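Local coordinates for CrmK (PDB 5I1V), which is a flavin-dependent oxidase carrying covalently bound FAD, involved in recycling a shunt product during caerulomycin biosynthesis, at residues Leu36-Ser39 and Thr40-Val44; Val159-Ala162 and Glu163-Ser167; Pro487-Val490 and Phe491-Ala494. All coordinates share one frame; numbering follows the deposited sequence.

From the N terminus, contact 1 comes first, at the bend where strand 33-36 hands over to helix 40-52. Contact 2 follows, closing the hairpin between strands 152-160 and 166-172, and contact 3 lies near the C terminus, in the loop after helix 475-485. Each is a local contact within a short continuous stretch, and the three stand in series, with none enclosing or crossing another. In space they draw together: Val44 O of contact 1 packs on Val166 CG1 of contact 2, while Ala162 O of contact 2 probably accepts a hydrogen bond from Arg488 NH1 of contact 3. The FAD-binding and berberine-like family regions thus meet at the hairpin.

Contact 1: residues Leu36-Ser39 and Thr40-Val44; sequences LPYS and TAQVV
Gln42 folds back from the first turn of helix 40-52 onto the loop before it, touching Pro37, Tyr38 and Ser39. Its CB rests against Pro37 CB at 3.7 Å and also borders the carbonyl oxygen of Ser39. CG comes next, passing 3.5 Å from Ser39 OG, and the amide carbon CD still skirts the same hydroxyl. At the tip, OE1 accepts the backbone N-H of Tyr38, with 2.7 Å between Tyr38 N and Gln42 OE1; the donor is tilted about 23° from the amide plane. The chain reaches this far because it is extended beyond CG (chi2 176°). NE2, the other branch of the amide, donates to Arg4 O, so hydrogen bonds at both branches fix its rotation. The Tyr38 ring is turned steeply to the amide plane, with OE1 placed obliquely to the ring, and its OH bonds to Asn114 of the second subunit.

Ser39 occupies the N-cap. Its OG is held between its own backbone N and carbonyl carbon (chi1 64°), from where it accepts Gln42 N at 3.3 Å. Ser39 O receives Val43 N at 3.2 Å in the carbonyl plane, and a weak bond from Gln42 N besides. Val43 CG2 lies 3.6 Å from Pro37 CG, an apolar contact between the loop and the first turn of the helix. Thr40, at the first position of the helix, sends OG1 elsewhere, to Glu156 and Arg199.

Serine therefore caps the helix start, while the glutamine side chain bonds to the residue before the cap and not to the cap itself, which sets it apart from the reciprocal capping box. Such an N-capped bend is the strand-to-helix connection of this FAD-binding domain of the PCMH type.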
ATOM      1  N   LEU A  36      22.516   1.953   5.502  1.00 16.99           N
ATOM      2  CA  LEU A  36      21.405   1.031   5.782  1.00 20.01           C
ATOM      3  C   LEU A  36      21.928  -0.178   6.581  1.00 18.65           C
ATOM      4  O   LEU A  36      22.500  -1.082   5.982  1.00 19.65           O
ATOM      5  CB  LEU A  36      20.807   0.528   4.478  1.00 22.43           C
ATOM      6  CG  LEU A  36      20.152   1.505   3.472  1.00 29.22           C
ATOM      7  CD1 LEU A  36      18.673   1.191   3.264  1.00 33.97           C
ATOM      8  CD2 LEU A  36      20.294   2.954   3.791  1.00 31.62           C
ATOM      9  N   PRO A  37      21.794  -0.147   7.921  1.00 17.37           N
ATOM     10  CA  PRO A  37      22.244  -1.244   8.776  1.00 17.86           C
ATOM     11  C   PRO A  37      21.223  -2.383   8.843  1.00 19.04           C
ATOM     12  O   PRO A  37      20.037  -2.191   8.556  1.00 17.43           O
ATOM     13  CB  PRO A  37      22.443  -0.567  10.115  1.00 18.15           C
ATOM     14  CG  PRO A  37      21.516   0.576  10.091  1.00 18.23           C
ATOM     15  CD  PRO A  37      21.281   0.967   8.693  1.00 16.91           C
ATOM     16  N   TYR A  38      21.699  -3.563   9.254  1.00 19.72           N
ATOM     17  CA  TYR A  38      20.858  -4.737   9.344  1.00 22.24           C
ATOM     18  C   TYR A  38      20.754  -5.239  10.799  1.00 23.18           C
ATOM     19  O   TYR A  38      20.012  -6.169  11.053  1.00 24.54           O
ATOM     20  CB  TYR A  38      21.430  -5.893   8.447  1.00 23.24           C
ATOM     21  CG  TYR A  38      21.384  -5.555   6.982  1.00 24.69           C
ATOM     22  CD1 TYR A  38      20.174  -5.577   6.292  1.00 26.51           C
ATOM     23  CD2 TYR A  38      22.531  -5.146   6.294  1.00 23.74           C
ATOM     24  CE1 TYR A  38      20.105  -5.230   4.961  1.00 28.62           C
ATOM     25  CE2 TYR A  38      22.482  -4.787   4.955  1.00 24.81           C
ATOM     26  CZ  TYR A  38      21.257  -4.826   4.286  1.00 26.59           C
ATOM     27  OH  TYR A  38      21.166  -4.465   2.966  1.00 27.05           O
ATOM     28  N   SER A  39      21.489  -4.650  11.746  1.00 20.31           N
ATOM     29  CA  SER A  39      21.489  -5.137  13.121  1.00 20.61           C
ATOM     30  C   SER A  39      21.806  -3.965  14.030  1.00 20.76           C
ATOM     31  O   SER A  39      22.361  -2.953  13.584  1.00 19.04           O
ATOM     32  CB  SER A  39      22.594  -6.185  13.276  1.00 21.90           C
ATOM     33  OG  SER A  39      23.865  -5.568  13.068  1.00 23.72           O
ATOM     34  N   THR A  40      21.455  -4.123  15.291  1.00 20.36           N
ATOM     35  CA  THR A  40      21.833  -3.167  16.318  1.00 23.12           C
ATOM     36  C   THR A  40      23.335  -2.846  16.299  1.00 21.96           C
ATOM     37  O   THR A  40      23.692  -1.693  16.443  1.00 19.79           O
ATOM     38  CB  THR A  40      21.424  -3.687  17.693  1.00 23.50           C
ATOM     39  OG1 THR A  40      20.005  -3.871  17.684  1.00 25.80           O
ATOM     40  CG2 THR A  40      21.811  -2.680  18.745  1.00 25.72           C
ATOM     41  N   ALA A  41      24.203  -3.851  16.152  1.00 22.37           N
ATOM     42  CA  ALA A  41      25.671  -3.629  16.142  1.00 24.58           C
ATOM     43  C   ALA A  41      26.104  -2.696  14.977  1.00 22.66           C
ATOM     44  O   ALA A  41      27.013  -1.879  15.093  1.00 21.72           O
ATOM     45  CB  ALA A  41      26.405  -4.958  16.027  1.00 25.06           C
ATOM     46  N   GLN A  42      25.424  -2.810  13.851  1.00 21.04           N
ATOM     47  CA  GLN A  42      25.734  -1.959  12.719  1.00 20.20           C
ATOM     48  C   GLN A  42      25.208  -0.491  12.926  1.00 18.33           C
ATOM     49  O   GLN A  42      25.767   0.490  12.397  1.00 17.32           O
ATOM     50  CB  GLN A  42      25.201  -2.621  11.462  1.00 20.78           C
ATOM     51  CG  GLN A  42      26.023  -3.798  11.022  1.00 21.75           C
ATOM     52  CD  GLN A  42      25.418  -4.507   9.824  1.00 23.56           C
ATOM     53  OE1 GLN A  42      24.374  -4.103   9.304  1.00 23.59           O
ATOM     54  NE2 GLN A  42      26.061  -5.570   9.387  1.00 24.45           N
ATOM     55  N   VAL A  43      24.134  -0.349  13.684  1.00 17.83           N
ATOM     56  CA  VAL A  43      23.629   0.968  14.057  1.00 18.61           C
ATOM     57  C   VAL A  43      24.663   1.642  15.003  1.00 19.65           C
ATOM     58  O   VAL A  43      25.079   2.809  14.789  1.00 18.74           O
ATOM     59  CB  VAL A  43      22.249   0.873  14.685  1.00 18.11           C
ATOM     60  CG1 VAL A  43      21.823   2.238  15.210  1.00 18.14           C
ATOM     61  CG2 VAL A  43      21.252   0.303  13.692  1.00 17.88           C
ATOM     62  N   VAL A  44      25.138   0.888  16.002  1.00 17.73           N
ATOM     63  CA  VAL A  44      26.166   1.364  16.916  1.00 19.12           C
ATOM     64  C   VAL A  44      27.389   1.824  16.118  1.00 19.34           C
ATOM     65  O   VAL A  44      27.982   2.887  16.411  1.00 19.14           O
ATOM     66  CB  VAL A  44      26.584   0.280  17.928  1.00 20.02           C
ATOM     67  CG1 VAL A  44      27.883   0.637  18.634  1.00 23.06           C
ATOM     68  CG2 VAL A  44      25.473   0.067  18.939  1.00 20.31           C
TER

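Contact 2: residues Val159-Ala162 and Glu163-Ser167; sequences VVDA and EGVVS
Asp161 OD1 lies over the backbone N-H groups of the hairpin loop. It accepts the N-H of Val165, with 2.8 Å between Asp161 OD1 and Val165 N, and the donor approaches from above the carboxylate plane, 47° out of it. Gly164 N is 2.9 Å from the same OD1. The first torsion sets the carboxylate between the aspartate's own N and carbonyl carbon (chi1 78°), and from there it leans over the loop, OD2 lying 3.5 Å from Val165 CB. With alanine in place of Asp161 the carboxylate is gone, and Val165 N would probably lose its side-chain acceptor, leaving this side of the turn less firmly fixed.

Backbone bonds complete the turn. Gly164 N reaches Asp161 O at 2.8 Å, closing a type I turn, and Asp161 N donates to Val165 O at 3.0 Å. Gly164 has backbone angles (phi 87°) at which a side chain would jam against the preceding carbonyl, as befits a type I turn with a G1 beta bulge. Farther out, Val159 and Ser167 form an antiparallel hydrogen-bonded pair, Val159 N meeting Ser167 O at 2.8 Å. Val160 and Val166, the adjoining non-hydrogen-bonded pair, bring their CG2 methyls within 4.1 Å on the opposite face.

That valine face packs against helix 40-52, where Val160 touches Val47 and Val51 and Val166 touches Val44 and Ser48. Strand 166-172 is the outermost strand of this antiparallel sheet within the chain.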
ATOM      1  N   VAL A 159      22.661   4.763  22.268  1.00 17.10           N
ATOM      2  CA  VAL A 159      22.880   6.044  22.941  1.00 19.22           C
ATOM      3  C   VAL A 159      24.387   6.382  22.995  1.00 20.15           C
ATOM      4  O   VAL A 159      25.226   5.503  22.808  1.00 20.15           O
ATOM      5  CB  VAL A 159      22.344   6.065  24.361  1.00 18.67           C
ATOM      6  CG1 VAL A 159      20.837   6.047  24.394  1.00 19.25           C
ATOM      7  CG2 VAL A 159      22.937   4.921  25.214  1.00 19.15           C
ATOM      8  N   VAL A 160      24.685   7.657  23.216  1.00 20.31           N
ATOM      9  CA  VAL A 160      26.038   8.215  23.205  1.00 21.63           C
ATOM     10  C   VAL A 160      26.326   8.944  24.521  1.00 23.49           C
ATOM     11  O   VAL A 160      25.624   9.883  24.891  1.00 22.08           O
ATOM     12  CB  VAL A 160      26.206   9.228  22.067  1.00 22.23           C
ATOM     13  CG1 VAL A 160      27.661   9.692  21.958  1.00 21.13           C
ATOM     14  CG2 VAL A 160      25.694   8.647  20.747  1.00 22.41           C
ATOM     15  N   ASP A 161      27.332   8.502  25.245  1.00 25.07           N
ATOM     16  CA  ASP A 161      27.655   9.164  26.536  1.00 28.05           C
ATOM     17  C   ASP A 161      28.470  10.424  26.346  1.00 28.83           C
ATOM     18  O   ASP A 161      28.782  10.763  25.220  1.00 27.56           O
ATOM     19  CB  ASP A 161      28.313   8.190  27.510  1.00 32.61           C
ATOM     20  CG  ASP A 161      29.775   7.926  27.236  1.00 35.58           C
ATOM     21  OD1 ASP A 161      30.397   8.542  26.339  1.00 37.78           O
ATOM     22  OD2 ASP A 161      30.317   7.066  27.970  1.00 40.23           O
ATOM     23  N   ALA A 162      28.761  11.143  27.448  1.00 30.68           N
ATOM     24  CA  ALA A 162      29.448  12.436  27.416  1.00 32.48           C
ATOM     25  C   ALA A 162      30.851  12.384  26.756  1.00 33.51           C
ATOM     26  O   ALA A 162      31.239  13.329  26.098  1.00 34.92           O
ATOM     27  CB  ALA A 162      29.531  13.026  28.818  1.00 33.52           C
ATOM     28  N   GLU A 163      31.570  11.268  26.893  1.00 35.80           N
ATOM     29  CA  GLU A 163      32.842  11.098  26.184  1.00 41.16           C
ATOM     30  C   GLU A 163      32.675  10.613  24.768  1.00 37.44           C
ATOM     31  O   GLU A 163      33.668  10.391  24.092  1.00 40.53           O
ATOM     32  CB  GLU A 163      33.771  10.101  26.882  1.00 45.83           C
ATOM     33  CG  GLU A 163      34.529  10.686  28.040  1.00 55.20           C
ATOM     34  CD  GLU A 163      33.712  10.616  29.287  1.00 63.53           C
ATOM     35  OE1 GLU A 163      33.631   9.503  29.849  1.00 72.69           O
ATOM     36  OE2 GLU A 163      33.147  11.664  29.687  1.00 72.68           O
ATOM     37  N   GLY A 164      31.450  10.394  24.314  1.00 34.29           N
ATOM     38  CA  GLY A 164      31.240   9.969  22.931  1.00 32.74           C
ATOM     39  C   GLY A 164      31.306   8.475  22.702  1.00 33.55           C
ATOM     40  O   GLY A 164      31.310   8.032  21.551  1.00 35.79           O
ATOM     41  N   VAL A 165      31.286   7.698  23.778  1.00 28.47           N
ATOM     42  CA  VAL A 165      31.186   6.233  23.697  1.00 29.04           C
ATOM     43  C   VAL A 165      29.750   5.780  23.395  1.00 27.69           C
ATOM     44  O   VAL A 165      28.810   6.172  24.123  1.00 24.80           O
ATOM     45  CB  VAL A 165      31.617   5.623  25.031  1.00 30.45           C
ATOM     46  CG1 VAL A 165      31.376   4.128  25.053  1.00 32.73           C
ATOM     47  CG2 VAL A 165      33.081   5.941  25.267  1.00 33.99           C
ATOM     48  N   VAL A 166      29.587   4.945  22.357  1.00 25.88           N
ATOM     49  CA  VAL A 166      28.242   4.529  21.903  1.00 26.89           C
ATOM     50  C   VAL A 166      27.896   3.147  22.482  1.00 28.42           C
ATOM     51  O   VAL A 166      28.675   2.205  22.398  1.00 27.74           O
ATOM     52  CB  VAL A 166      28.136   4.525  20.364  1.00 26.91           C
ATOM     53  CG1 VAL A 166      26.725   4.184  19.900  1.00 26.22           C
ATOM     54  CG2 VAL A 166      28.521   5.870  19.790  1.00 26.70           C
ATOM     55  N   SER A 167      26.746   3.030  23.123  1.00 29.25           N
ATOM     56  CA  SER A 167      26.308   1.741  23.601  1.00 29.23           C
ATOM     57  C   SER A 167      24.798   1.544  23.380  1.00 26.81           C
ATOM     58  O   SER A 167      24.108   2.427  22.836  1.00 24.26           O
ATOM     59  CB  SER A 167      26.734   1.550  25.056  1.00 32.83           C
ATOM     60  OG  SER A 167      26.144   2.518  25.840  1.00 37.83           O
TER

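Contact 3: residues Pro487-Val490 and Phe491-Ala494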
ATOM      1  N   PRO A 487      24.021  13.657  26.435  1.00 22.89           N
ATOM      2  CA  PRO A 487      24.674  14.848  26.974  1.00 25.62           C
ATOM      3  C   PRO A 487      25.396  15.679  25.913  1.00 27.03           C
ATOM      4  O   PRO A 487      25.600  16.839  26.140  1.00 28.08           O
ATOM      5  CB  PRO A 487      25.724  14.275  27.961  1.00 25.15           C
ATOM      6  CG  PRO A 487      25.829  12.834  27.631  1.00 24.51           C
ATOM      7  CD  PRO A 487      24.495  12.435  27.116  1.00 23.33           C
ATOM      8  N   ARG A 488      25.820  15.089  24.794  1.00 26.49           N
ATOM      9  CA  ARG A 488      26.491  15.864  23.764  1.00 27.55           C
ATOM     10  C   ARG A 488      25.539  16.408  22.708  1.00 26.27           C
ATOM     11  O   ARG A 488      25.986  17.081  21.807  1.00 26.57           O
ATOM     12  CB  ARG A 488      27.576  15.058  23.074  1.00 30.17           C
ATOM     13  CG  ARG A 488      28.548  14.357  24.027  1.00 32.46           C
ATOM     14  CD  ARG A 488      29.266  13.236  23.318  1.00 36.52           C
ATOM     15  NE  ARG A 488      30.045  13.742  22.209  1.00 39.14           N
ATOM     16  CZ  ARG A 488      31.260  14.253  22.326  1.00 44.51           C
ATOM     17  NH1 ARG A 488      31.857  14.331  23.506  1.00 42.74           N
ATOM     18  NH2 ARG A 488      31.891  14.688  21.243  1.00 48.86           N
ATOM     19  N   ASN A 489      24.242  16.200  22.857  1.00 23.73           N
ATOM     20  CA  ASN A 489      23.229  16.712  21.902  1.00 23.45           C
ATOM     21  C   ASN A 489      23.544  16.229  20.471  1.00 23.30           C
ATOM     22  O   ASN A 489      23.492  16.994  19.509  1.00 23.24           O
ATOM     23  CB  ASN A 489      23.087  18.238  21.949  1.00 24.87           C
ATOM     24  CG  ASN A 489      21.776  18.744  21.330  1.00 23.91           C
ATOM     25  OD1 ASN A 489      20.742  18.074  21.358  1.00 24.85           O
ATOM     26  ND2 ASN A 489      21.826  19.928  20.726  1.00 25.94           N
ATOM     27  N   VAL A 490      23.900  14.960  20.362  1.00 21.47           N
ATOM     28  CA  VAL A 490      24.126  14.324  19.075  1.00 22.15           C
ATOM     29  C   VAL A 490      22.871  14.296  18.200  1.00 22.09           C
ATOM     30  O   VAL A 490      22.936  14.452  16.989  1.00 22.53           O
ATOM     31  CB  VAL A 490      24.635  12.891  19.273  1.00 21.34           C
ATOM     32  CG1 VAL A 490      24.665  12.124  17.962  1.00 20.75           C
ATOM     33  CG2 VAL A 490      26.044  12.919  19.852  1.00 24.69           C
ATOM     34  N   PHE A 491      21.739  13.996  18.826  1.00 21.68           N
ATOM     35  CA  PHE A 491      20.483  13.870  18.131  1.00 22.66           C
ATOM     36  C   PHE A 491      19.662  15.123  18.282  1.00 22.95           C
ATOM     37  O   PHE A 491      19.161  15.430  19.368  1.00 23.89           O
ATOM     38  CB  PHE A 491      19.756  12.644  18.687  1.00 22.45           C
ATOM     39  CG  PHE A 491      20.606  11.412  18.618  1.00 23.07           C
ATOM     40  CD1 PHE A 491      20.743  10.736  17.404  1.00 23.62           C
ATOM     41  CD2 PHE A 491      21.309  10.959  19.713  1.00 23.40           C
ATOM     42  CE1 PHE A 491      21.557   9.622  17.317  1.00 24.90           C
ATOM     43  CE2 PHE A 491      22.096   9.840  19.649  1.00 23.47           C
ATOM     44  CZ  PHE A 491      22.249   9.172  18.430  1.00 24.57           C
ATOM     45  N   ARG A 492      19.459  15.795  17.178  1.00 21.48           N
ATOM     46  CA  ARG A 492      18.765  17.039  17.226  1.00 23.26           C
ATOM     47  C   ARG A 492      18.115  17.384  15.882  1.00 23.18           C
ATOM     48  O   ARG A 492      18.416  16.755  14.848  1.00 23.00           O
ATOM     49  CB  ARG A 492      19.738  18.110  17.678  1.00 26.27           C
ATOM     50  CG  ARG A 492      20.852  18.423  16.676  1.00 27.43           C
ATOM     51  CD  ARG A 492      21.897  19.395  17.252  1.00 29.43           C
ATOM     52  NE  ARG A 492      23.001  19.580  16.314  1.00 29.01           N
ATOM     53  CZ  ARG A 492      24.066  18.772  16.194  1.00 31.28           C
ATOM     54  NH1 ARG A 492      24.249  17.700  16.981  1.00 27.48           N
ATOM     55  NH2 ARG A 492      24.995  19.061  15.293  1.00 32.15           N
ATOM     56  N   HIS A 493      17.208  18.351  15.947  1.00 20.50           N
ATOM     57  CA  HIS A 493      16.455  18.877  14.824  1.00 22.32           C
ATOM     58  C   HIS A 493      15.735  20.138  15.305  1.00 22.46           C
ATOM     59  O   HIS A 493      15.901  20.519  16.470  1.00 21.74           O
ATOM     60  CB  HIS A 493      15.510  17.841  14.195  1.00 20.68           C
ATOM     61  CG  HIS A 493      14.539  17.200  15.138  1.00 19.31           C
ATOM     62  ND1 HIS A 493      13.436  17.845  15.635  1.00 19.81           N
ATOM     63  CD2 HIS A 493      14.442  15.918  15.560  1.00 20.22           C
ATOM     64  CE1 HIS A 493      12.730  17.005  16.383  1.00 20.10           C
ATOM     65  NE2 HIS A 493      13.311  15.820  16.329  1.00 20.29           N
ATOM     66  N   ALA A 494      14.942  20.795  14.456  1.00 23.97           N
ATOM     67  CA  ALA A 494      14.359  22.117  14.853  1.00 23.87           C
ATOM     68  C   ALA A 494      13.512  21.994  16.113  1.00 25.88           C
ATOM     69  O   ALA A 494      13.417  22.926  16.898  1.00 25.92           O
ATOM     70  CB  ALA A 494      13.505  22.682  13.749  1.00 23.92           C
TER
HETATM   71  O   HOH W   1      21.190  15.041  14.851  1.00 27.63           O
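Within the berberine-like family region, the loop after helix 475-485 bends sharply where Asn489 and Val490 meet Arg492 and Phe491, just ahead of His493, a residue of the FAD pocket. Arg492 curls back over the bend. Its side chain leaves between its own N and carbonyl carbon (chi1 68°) and runs extended from CG to NE, bringing an edge of the guanidinium to the carbonyl of Asn489. There NH1 donates to Asn489 O, with 2.7 Å between Arg492 NH1 and Asn489 O. The donor lies in the carbonyl plane, whereas the oxygen sits near the guanidinium edge, about 20° out of its plane. The Asn489 side chain crosses that of Arg492 at roughly a right angle, ND2 standing 3.5 Å from Arg492 CD.

Val490 and Phe491 lie side by side. One methyl, CG1 of Val490, sits squarely over the phenyl face, 3.8 Å from the ring centroid of Phe491 and 9° off the normal, a CH-pi contact. Phe491 in turn packs on Val160 of strand 152-160. A water joins the two halves of the bend, 2.8 Å from Val490 O and 3.0 Å from Arg492 N, which donates to it.

The backbone N-H groups of Val490 and Phe491 are taken by the two carboxylate oxygens of Asp486, while Lys482 NZ donates a hydrogen bond to Phe491 O. With Asn489 O also engaged, the bend is held by polar bonds on its backbone and by the valine-phenylalanine pair. The Arg492 cation is likely to polarise the Asn489 carbonyl that it binds.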